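Mandelate racemase/muconate lactonizing enzyme family protein (Azoarcus sp., PDB 2QDE) belongs to the mandelate racemase/muconate lactonizing enzyme family of the enolase superfamily and holds a barium ion in the metal site of its barrel domain. Local coordinates at residues Ser55-Glu60 with Ala245-Gln250; Gly266-Thr271 with Pro293-Cys298. One frame throughout, in Å; residues are numbered along the deposited sequence.

Contact 1: residues Ser55-Glu60 with Ala245-Gln250; sequences SWYRGE and ADESAQ. With BA (barium ion), chain I.
Tyr57 reaches across to Asp246 with its ring steeply inclined to the carboxylate, the two planes 52° apart. Its hydroxyl donates to Asp246 OD1, OH to OD1 2.7 Å, meeting the syn side a little out of the carboxylate plane. Asp246 OD2 binds the barium ion at 2.7 Å, and Lys273 salt-bridges OD1, so both oxygens are gripped and the rotation of the carboxylate is fixed. Glu247, bent at chi2 (87°), brings OE2 to the edge of two rings: 3.6 Å from Tyr57 CD1 and 3.6 Å from Trp56 CZ3.

Further along the same loop, Arg58 curls back through bends at chi2 and chi3, while Gln250 comes out extended to meet it. Guanidinium and amide stand almost perpendicular, at 88°, and the bond from Arg58 NH2 to Gln250 OE1, 2.9 Å, is weak. One water also bridges the pair, accepting from both Arg58 NH2 and Gln250 NE2. Arg58 NH1, the other terminal nitrogen, makes a salt bridge to Glu60 OE2 at 2.7 Å, in the guanidinium plane. Asp195, Asn197 and Glu221 also bind the barium ion, and the whole is the enolase-superfamily arrangement: a loop of the N-terminal domain laid against the metal-binding end of the barrel.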
ATOM      1  N   SER A  55       0.113  29.025 -24.247  1.00 17.54           N
ATOM      2  CA  SER A  55      -1.173  28.349 -24.139  1.00 19.02           C
ATOM      3  C   SER A  55      -1.073  26.943 -23.558  1.00 17.62           C
ATOM      4  O   SER A  55      -1.896  26.547 -22.732  1.00 17.71           O
ATOM      5  CB  SER A  55      -1.862  28.277 -25.509  1.00 18.53           C
ATOM      6  OG  SER A  55      -1.149  27.439 -26.395  1.00 18.67           O
ATOM      7  N   TRP A  56      -0.069  26.190 -23.988  1.00 18.61           N
ATOM      8  CA  TRP A  56       0.098  24.819 -23.515  1.00 17.38           C
ATOM      9  C   TRP A  56       0.838  24.675 -22.187  1.00 17.30           C
ATOM     10  O   TRP A  56       0.480  23.823 -21.380  1.00 18.21           O
ATOM     11  CB  TRP A  56       0.809  23.976 -24.573  1.00 19.34           C
ATOM     12  CG  TRP A  56       2.141  24.518 -24.957  1.00 21.01           C
ATOM     13  CD1 TRP A  56       2.406  25.413 -25.953  1.00 22.69           C
ATOM     14  CD2 TRP A  56       3.395  24.219 -24.338  1.00 21.93           C
ATOM     15  NE1 TRP A  56       3.755  25.691 -25.995  1.00 23.05           N
ATOM     16  CE2 TRP A  56       4.383  24.969 -25.013  1.00 22.98           C
ATOM     17  CE3 TRP A  56       3.782  23.388 -23.275  1.00 22.67           C
ATOM     18  CZ2 TRP A  56       5.739  24.912 -24.660  1.00 24.87           C
ATOM     19  CZ3 TRP A  56       5.135  23.331 -22.923  1.00 23.56           C
ATOM     20  CH2 TRP A  56       6.094  24.089 -23.615  1.00 23.57           C
ATOM     21  N   TYR A  57       1.858  25.493 -21.949  1.00 16.13           N
ATOM     22  CA  TYR A  57       2.608  25.382 -20.695  1.00 17.55           C
ATOM     23  C   TYR A  57       1.867  25.921 -19.470  1.00 18.04           C
ATOM     24  O   TYR A  57       1.837  25.277 -18.420  1.00 17.30           O
ATOM     25  CB  TYR A  57       3.958  26.100 -20.795  1.00 16.43           C
ATOM     26  CG  TYR A  57       4.812  25.897 -19.562  1.00 17.23           C
ATOM     27  CD1 TYR A  57       5.493  24.695 -19.352  1.00 17.38           C
ATOM     28  CD2 TYR A  57       4.893  26.879 -18.575  1.00 18.02           C
ATOM     29  CE1 TYR A  57       6.235  24.476 -18.187  1.00 16.49           C
ATOM     30  CE2 TYR A  57       5.630  26.671 -17.402  1.00 18.03           C
ATOM     31  CZ  TYR A  57       6.297  25.464 -17.219  1.00 17.67           C
ATOM     32  OH  TYR A  57       7.024  25.246 -16.077  1.00 18.17           O
ATOM     33  N   ARG A  58       1.281  27.107 -19.609  1.00 17.16           N
ATOM     34  CA  ARG A  58       0.567  27.746 -18.508  1.00 16.72           C
ATOM     35  C   ARG A  58      -0.941  27.883 -18.766  1.00 17.02           C
ATOM     36  O   ARG A  58      -1.748  27.767 -17.847  1.00 16.84           O
ATOM     37  CB  ARG A  58       1.180  29.129 -18.249  1.00 16.87           C
ATOM     38  CG  ARG A  58       0.638  29.875 -17.030  1.00 17.59           C
ATOM     39  CD  ARG A  58       1.258  29.360 -15.735  1.00 18.88           C
ATOM     40  NE  ARG A  58       0.809  28.018 -15.394  1.00 19.91           N
ATOM     41  CZ  ARG A  58      -0.423  27.716 -14.996  1.00 20.16           C
ATOM     42  NH1 ARG A  58      -1.346  28.669 -14.880  1.00 19.27           N
ATOM     43  NH2 ARG A  58      -0.739  26.453 -14.725  1.00 20.45           N
ATOM     44  N   GLY A  59      -1.318  28.137 -20.015  1.00 16.02           N
ATOM     45  CA  GLY A  59      -2.726  28.290 -20.336  1.00 16.36           C
ATOM     46  C   GLY A  59      -3.257  29.703 -20.122  1.00 16.69           C
ATOM     47  O   GLY A  59      -4.467  29.940 -20.212  1.00 17.70           O
ATOM     48  N   GLU A  60      -2.364  30.646 -19.836  1.00 15.21           N
ATOM     49  CA  GLU A  60      -2.782  32.028 -19.625  1.00 16.05           C
ATOM     50  C   GLU A  60      -2.377  32.923 -20.794  1.00 16.70           C
ATOM     51  O   GLU A  60      -1.397  32.658 -21.490  1.00 15.74           O
ATOM     52  CB  GLU A  60      -2.211  32.550 -18.301  1.00 16.73           C
ATOM     53  CG  GLU A  60      -2.806  31.816 -17.094  1.00 19.18           C
ATOM     54  CD  GLU A  60      -2.182  32.221 -15.767  1.00 18.91           C
ATOM     55  OE1 GLU A  60      -2.377  33.381 -15.338  1.00 19.83           O
ATOM     56  OE2 GLU A  60      -1.500  31.368 -15.155  1.00 19.66           O
ATOM     57  N   ALA A 245      10.733  16.237 -13.283  1.00 14.42           N
ATOM     58  CA  ALA A 245       9.388  16.752 -13.493  1.00 14.88           C
ATOM     59  C   ALA A 245       9.339  18.279 -13.543  1.00 15.57           C
ATOM     60  O   ALA A 245       9.928  18.952 -12.698  1.00 14.19           O
ATOM     61  CB  ALA A 245       8.476  16.252 -12.389  1.00 13.51           C
ATOM     62  N   ASP A 246       8.646  18.819 -14.541  1.00 15.93           N
ATOM     63  CA  ASP A 246       8.483  20.264 -14.663  1.00 16.49           C
ATOM     64  C   ASP A 246       6.988  20.524 -14.596  1.00 16.72           C
ATOM     65  O   ASP A 246       6.454  20.865 -13.539  1.00 15.41           O
ATOM     66  CB  ASP A 246       9.045  20.780 -15.991  1.00 18.34           C
ATOM     67  CG  ASP A 246       8.783  22.269 -16.203  1.00 19.86           C
ATOM     68  OD1 ASP A 246       8.201  22.930 -15.311  1.00 19.45           O
ATOM     69  OD2 ASP A 246       9.167  22.781 -17.276  1.00 20.03           O
ATOM     70  N   GLU A 247       6.315  20.328 -15.726  1.00 15.14           N
ATOM     71  CA  GLU A 247       4.880  20.529 -15.796  1.00 16.58           C
ATOM     72  C   GLU A 247       4.131  19.789 -14.688  1.00 16.56           C
ATOM     73  O   GLU A 247       3.151  20.303 -14.161  1.00 16.69           O
ATOM     74  CB  GLU A 247       4.347  20.102 -17.170  1.00 17.22           C
ATOM     75  CG  GLU A 247       4.664  21.087 -18.293  1.00 19.42           C
ATOM     76  CD  GLU A 247       6.016  20.848 -18.954  1.00 21.83           C
ATOM     77  OE1 GLU A 247       6.942  20.325 -18.296  1.00 20.69           O
ATOM     78  OE2 GLU A 247       6.147  21.199 -20.147  1.00 23.21           O
ATOM     79  N   SER A 248       4.592  18.590 -14.335  1.00 15.18           N
ATOM     80  CA  SER A 248       3.944  17.810 -13.283  1.00 15.58           C
ATOM     81  C   SER A 248       4.086  18.450 -11.905  1.00 16.03           C
ATOM     82  O   SER A 248       3.224  18.269 -11.044  1.00 16.63           O
ATOM     83  CB  SER A 248       4.513  16.390 -13.230  1.00 15.54           C
ATOM     84  OG  SER A 248       4.183  15.665 -14.400  1.00 17.85           O
ATOM     85  N   ALA A 249       5.171  19.198 -11.704  1.00 15.95           N
ATOM     86  CA  ALA A 249       5.445  19.857 -10.427  1.00 15.65           C
ATOM     87  C   ALA A 249       4.995  21.312 -10.405  1.00 17.11           C
ATOM     88  O   ALA A 249       5.813  22.229 -10.541  1.00 16.92           O
ATOM     89  CB  ALA A 249       6.932  19.779 -10.114  1.00 15.65           C
ATOM     90  N   GLN A 250       3.699  21.526 -10.213  1.00 16.88           N
ATOM     91  CA  GLN A 250       3.167  22.880 -10.182  1.00 17.81           C
ATOM     92  C   GLN A 250       2.659  23.316  -8.806  1.00 16.75           C
ATOM     93  O   GLN A 250       3.085  24.343  -8.269  1.00 18.02           O
ATOM     94  CB  GLN A 250       2.045  23.008 -11.214  1.00 17.89           C
ATOM     95  CG  GLN A 250       1.372  24.362 -11.239  1.00 17.97           C
ATOM     96  CD  GLN A 250       0.221  24.400 -12.216  1.00 19.51           C
ATOM     97  OE1 GLN A 250       0.402  24.176 -13.416  1.00 20.18           O
ATOM     98  NE2 GLN A 250      -0.972  24.679 -11.712  1.00 19.01           N
TER
HETATM   99 BA    BA I 401       9.577  21.939 -19.761  1.00 50.18          BA
HETATM  100  O   HOH W   1       2.529  25.798 -15.581  1.00 22.28           O
HETATM  101  O   HOH W   2      -3.362  25.485 -13.589  1.00 29.32           O

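Contact 2: residues Gly266-Thr271 with Pro293-Cys298; sequences GLMIKT and PVICGC
Ile269 pushes its CG2 methyl into the notch between Val294 and Cys296, the two residues whose side chains leave the neighbouring strand on the same face. The fit is close: CG2 lies 3.5 Å from Val294 CG1, tighter than ordinary van der Waals contact, and 3.6 Å from Cys296 CB. With CG1 anti to the backbone N (chi1 -172°), the longer branch of Ile269 runs outward and leaves the short methyl to fill the gap. Leu267 lies on this face too, but it only brushes Val294; Trp283 of helix 277-290 packs on Leu267, Ile269 and Val294 together.

On the face of Met268 and Ile295 the shape is different. The two side chains run side by side in the same direction. Met268 CG is almost eclipsed with the backbone N (chi1 -13°), a strained torsion, and bends at chi2 and chi3 then turn CE onto Ile295, 3.5 Å from its CB. At one end the Pro293 ring sits against the bare CA of Gly266. At the other, Lys270 lays its chain along Gly297 and Cys298, where the absence of a side chain on Gly297 makes room for it.

Beneath these fits runs a parallel ladder. Leu267 N donates to Pro293 O, Ile295 N to Leu267 O, Ile269 N to Ile295 O and Gly297 N to Ile269 O, the last at 2.8 Å. The strand axes are inclined by 22°. Helices 271-274 and 277-290 lie between the strands in the chain, so this is a beta-alpha-beta crossover joining adjacent parallel strands of the TIM-barrel domain.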
ATOM      1  N   GLY A 266      14.257  14.485  -9.996  1.00 15.13           N
ATOM      2  CA  GLY A 266      14.635  15.885  -9.897  1.00 14.76           C
ATOM      3  C   GLY A 266      13.459  16.749 -10.309  1.00 13.69           C
ATOM      4  O   GLY A 266      12.481  16.232 -10.850  1.00 11.00           O
ATOM      5  N   LEU A 267      13.555  18.058 -10.085  1.00 12.79           N
ATOM      6  CA  LEU A 267      12.443  18.958 -10.399  1.00 15.18           C
ATOM      7  C   LEU A 267      12.867  20.268 -11.065  1.00 14.48           C
ATOM      8  O   LEU A 267      13.993  20.723 -10.883  1.00 15.93           O
ATOM      9  CB  LEU A 267      11.702  19.306  -9.104  1.00 14.16           C
ATOM     10  CG  LEU A 267      11.310  18.186  -8.132  1.00 14.72           C
ATOM     11  CD1 LEU A 267      11.050  18.783  -6.748  1.00 14.86           C
ATOM     12  CD2 LEU A 267      10.090  17.447  -8.645  1.00 12.60           C
ATOM     13  N   MET A 268      11.962  20.861 -11.840  1.00 14.48           N
ATOM     14  CA  MET A 268      12.222  22.155 -12.469  1.00 16.16           C
ATOM     15  C   MET A 268      11.135  23.084 -11.945  1.00 15.26           C
ATOM     16  O   MET A 268       9.997  22.664 -11.731  1.00 15.12           O
ATOM     17  CB  MET A 268      12.109  22.127 -14.001  1.00 15.48           C
ATOM     18  CG  MET A 268      12.060  20.775 -14.664  1.00 22.48           C
ATOM     19  SD  MET A 268      13.534  19.793 -14.458  1.00 23.19           S
ATOM     20  CE  MET A 268      14.784  21.004 -14.716  1.00 17.87           C
ATOM     21  N   ILE A 269      11.477  24.346 -11.736  1.00 15.84           N
ATOM     22  CA  ILE A 269      10.489  25.297 -11.263  1.00 15.98           C
ATOM     23  C   ILE A 269      10.532  26.572 -12.102  1.00 15.78           C
ATOM     24  O   ILE A 269      11.526  26.855 -12.763  1.00 15.38           O
ATOM     25  CB  ILE A 269      10.751  25.673  -9.784  1.00 14.79           C
ATOM     26  CG1 ILE A 269       9.603  26.527  -9.237  1.00 14.79           C
ATOM     27  CG2 ILE A 269      12.061  26.445  -9.667  1.00 12.33           C
ATOM     28  CD1 ILE A 269       9.784  26.945  -7.789  1.00 17.13           C
ATOM     29  N   LYS A 270       9.426  27.310 -12.101  1.00 17.09           N
ATOM     30  CA  LYS A 270       9.341  28.611 -12.767  1.00 16.48           C
ATOM     31  C   LYS A 270       8.512  29.426 -11.792  1.00 16.84           C
ATOM     32  O   LYS A 270       7.494  28.946 -11.295  1.00 16.91           O
ATOM     33  CB  LYS A 270       8.633  28.543 -14.130  1.00 18.60           C
ATOM     34  CG  LYS A 270       9.471  27.936 -15.248  1.00 19.30           C
ATOM     35  CD  LYS A 270       8.866  28.232 -16.612  1.00 23.79           C
ATOM     36  CE  LYS A 270       9.664  27.588 -17.745  1.00 25.58           C
ATOM     37  NZ  LYS A 270       9.660  26.111 -17.652  1.00 29.78           N
ATOM     38  N   THR A 271       8.950  30.642 -11.488  1.00 15.66           N
ATOM     39  CA  THR A 271       8.210  31.476 -10.556  1.00 17.35           C
ATOM     40  C   THR A 271       6.768  31.692 -11.009  1.00 16.84           C
ATOM     41  O   THR A 271       5.870  31.792 -10.183  1.00 16.43           O
ATOM     42  CB  THR A 271       8.907  32.839 -10.341  1.00 17.59           C
ATOM     43  OG1 THR A 271       9.275  33.399 -11.605  1.00 19.22           O
ATOM     44  CG2 THR A 271      10.157  32.659  -9.496  1.00 18.59           C
ATOM     45  N   PRO A 293      16.888  17.887  -6.431  1.00 14.06           N
ATOM     46  CA  PRO A 293      17.483  19.083  -7.037  1.00 14.22           C
ATOM     47  C   PRO A 293      16.393  19.902  -7.736  1.00 15.42           C
ATOM     48  O   PRO A 293      15.376  19.354  -8.157  1.00 14.32           O
ATOM     49  CB  PRO A 293      18.492  18.502  -8.022  1.00 13.47           C
ATOM     50  CG  PRO A 293      17.815  17.222  -8.462  1.00 14.90           C
ATOM     51  CD  PRO A 293      17.301  16.667  -7.145  1.00 14.38           C
ATOM     52  N   VAL A 294      16.609  21.209  -7.854  1.00 15.32           N
ATOM     53  CA  VAL A 294      15.639  22.089  -8.499  1.00 15.82           C
ATOM     54  C   VAL A 294      16.336  23.063  -9.446  1.00 16.58           C
ATOM     55  O   VAL A 294      17.248  23.786  -9.048  1.00 16.08           O
ATOM     56  CB  VAL A 294      14.836  22.918  -7.457  1.00 15.42           C
ATOM     57  CG1 VAL A 294      13.832  23.833  -8.170  1.00 14.73           C
ATOM     58  CG2 VAL A 294      14.113  21.991  -6.489  1.00 14.73           C
ATOM     59  N   ILE A 295      15.902  23.065 -10.700  1.00 17.36           N
ATOM     60  CA  ILE A 295      16.453  23.957 -11.713  1.00 17.00           C
ATOM     61  C   ILE A 295      15.353  24.941 -12.126  1.00 16.48           C
ATOM     62  O   ILE A 295      14.331  24.535 -12.674  1.00 15.37           O
ATOM     63  CB  ILE A 295      16.909  23.164 -12.955  1.00 16.65           C
ATOM     64  CG1 ILE A 295      17.985  22.153 -12.558  1.00 17.24           C
ATOM     65  CG2 ILE A 295      17.445  24.113 -14.018  1.00 15.67           C
ATOM     66  CD1 ILE A 295      18.430  21.280 -13.706  1.00 18.93           C
ATOM     67  N   CYS A 296      15.564  26.228 -11.866  1.00 17.98           N
ATOM     68  CA  CYS A 296      14.566  27.232 -12.212  1.00 19.13           C
ATOM     69  C   CYS A 296      14.705  27.753 -13.638  1.00 19.85           C
ATOM     70  O   CYS A 296      15.785  28.173 -14.065  1.00 18.78           O
ATOM     71  CB  CYS A 296      14.627  28.418 -11.243  1.00 18.53           C
ATOM     72  SG  CYS A 296      13.360  29.700 -11.554  1.00 19.10           S
ATOM     73  N   GLY A 297      13.595  27.723 -14.366  1.00 19.83           N
ATOM     74  CA  GLY A 297      13.587  28.205 -15.730  1.00 21.05           C
ATOM     75  C   GLY A 297      13.006  29.606 -15.762  1.00 22.38           C
ATOM     76  O   GLY A 297      13.173  30.382 -14.820  1.00 23.08           O
ATOM     77  N   CYS A 298      12.316  29.936 -16.843  1.00 21.30           N
ATOM     78  CA  CYS A 298      11.712  31.249 -16.967  1.00 22.96           C
ATOM     79  C   CYS A 298      10.688  31.223 -18.082  1.00 23.39           C
ATOM     80  O   CYS A 298      10.616  30.262 -18.845  1.00 22.68           O
ATOM     81  CB  CYS A 298      12.775  32.298 -17.305  1.00 22.93           C
ATOM     82  SG  CYS A 298      13.408  32.175 -19.006  1.00 26.88           S
TER
HETATM   83  O   HOH W   3      10.809  31.477 -13.416  1.00 23.26           O

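How the contacts relate
Both contacts are largely buried, and their centres lie about 12 Å apart. Contact 2 belongs wholly to the barrel: two adjacent strands held by backbone bonds and apolar packing. Contact 1 joins loops from the two domains through charged and polar side chains and water, with the barium ion held from the barrel side by Asp246, Trp56 exposed and a second subunit close by. They meet through strand 243-245, which pairs with strand 266-269: Ala245 O lies 2.9 Å from Met268 N, a probable hydrogen bond, and Asp246 packs on the Met268 side chain. Lys270 carries contact 2 to the metal end, its NZ making a weak hydrogen bond to Tyr57 OH.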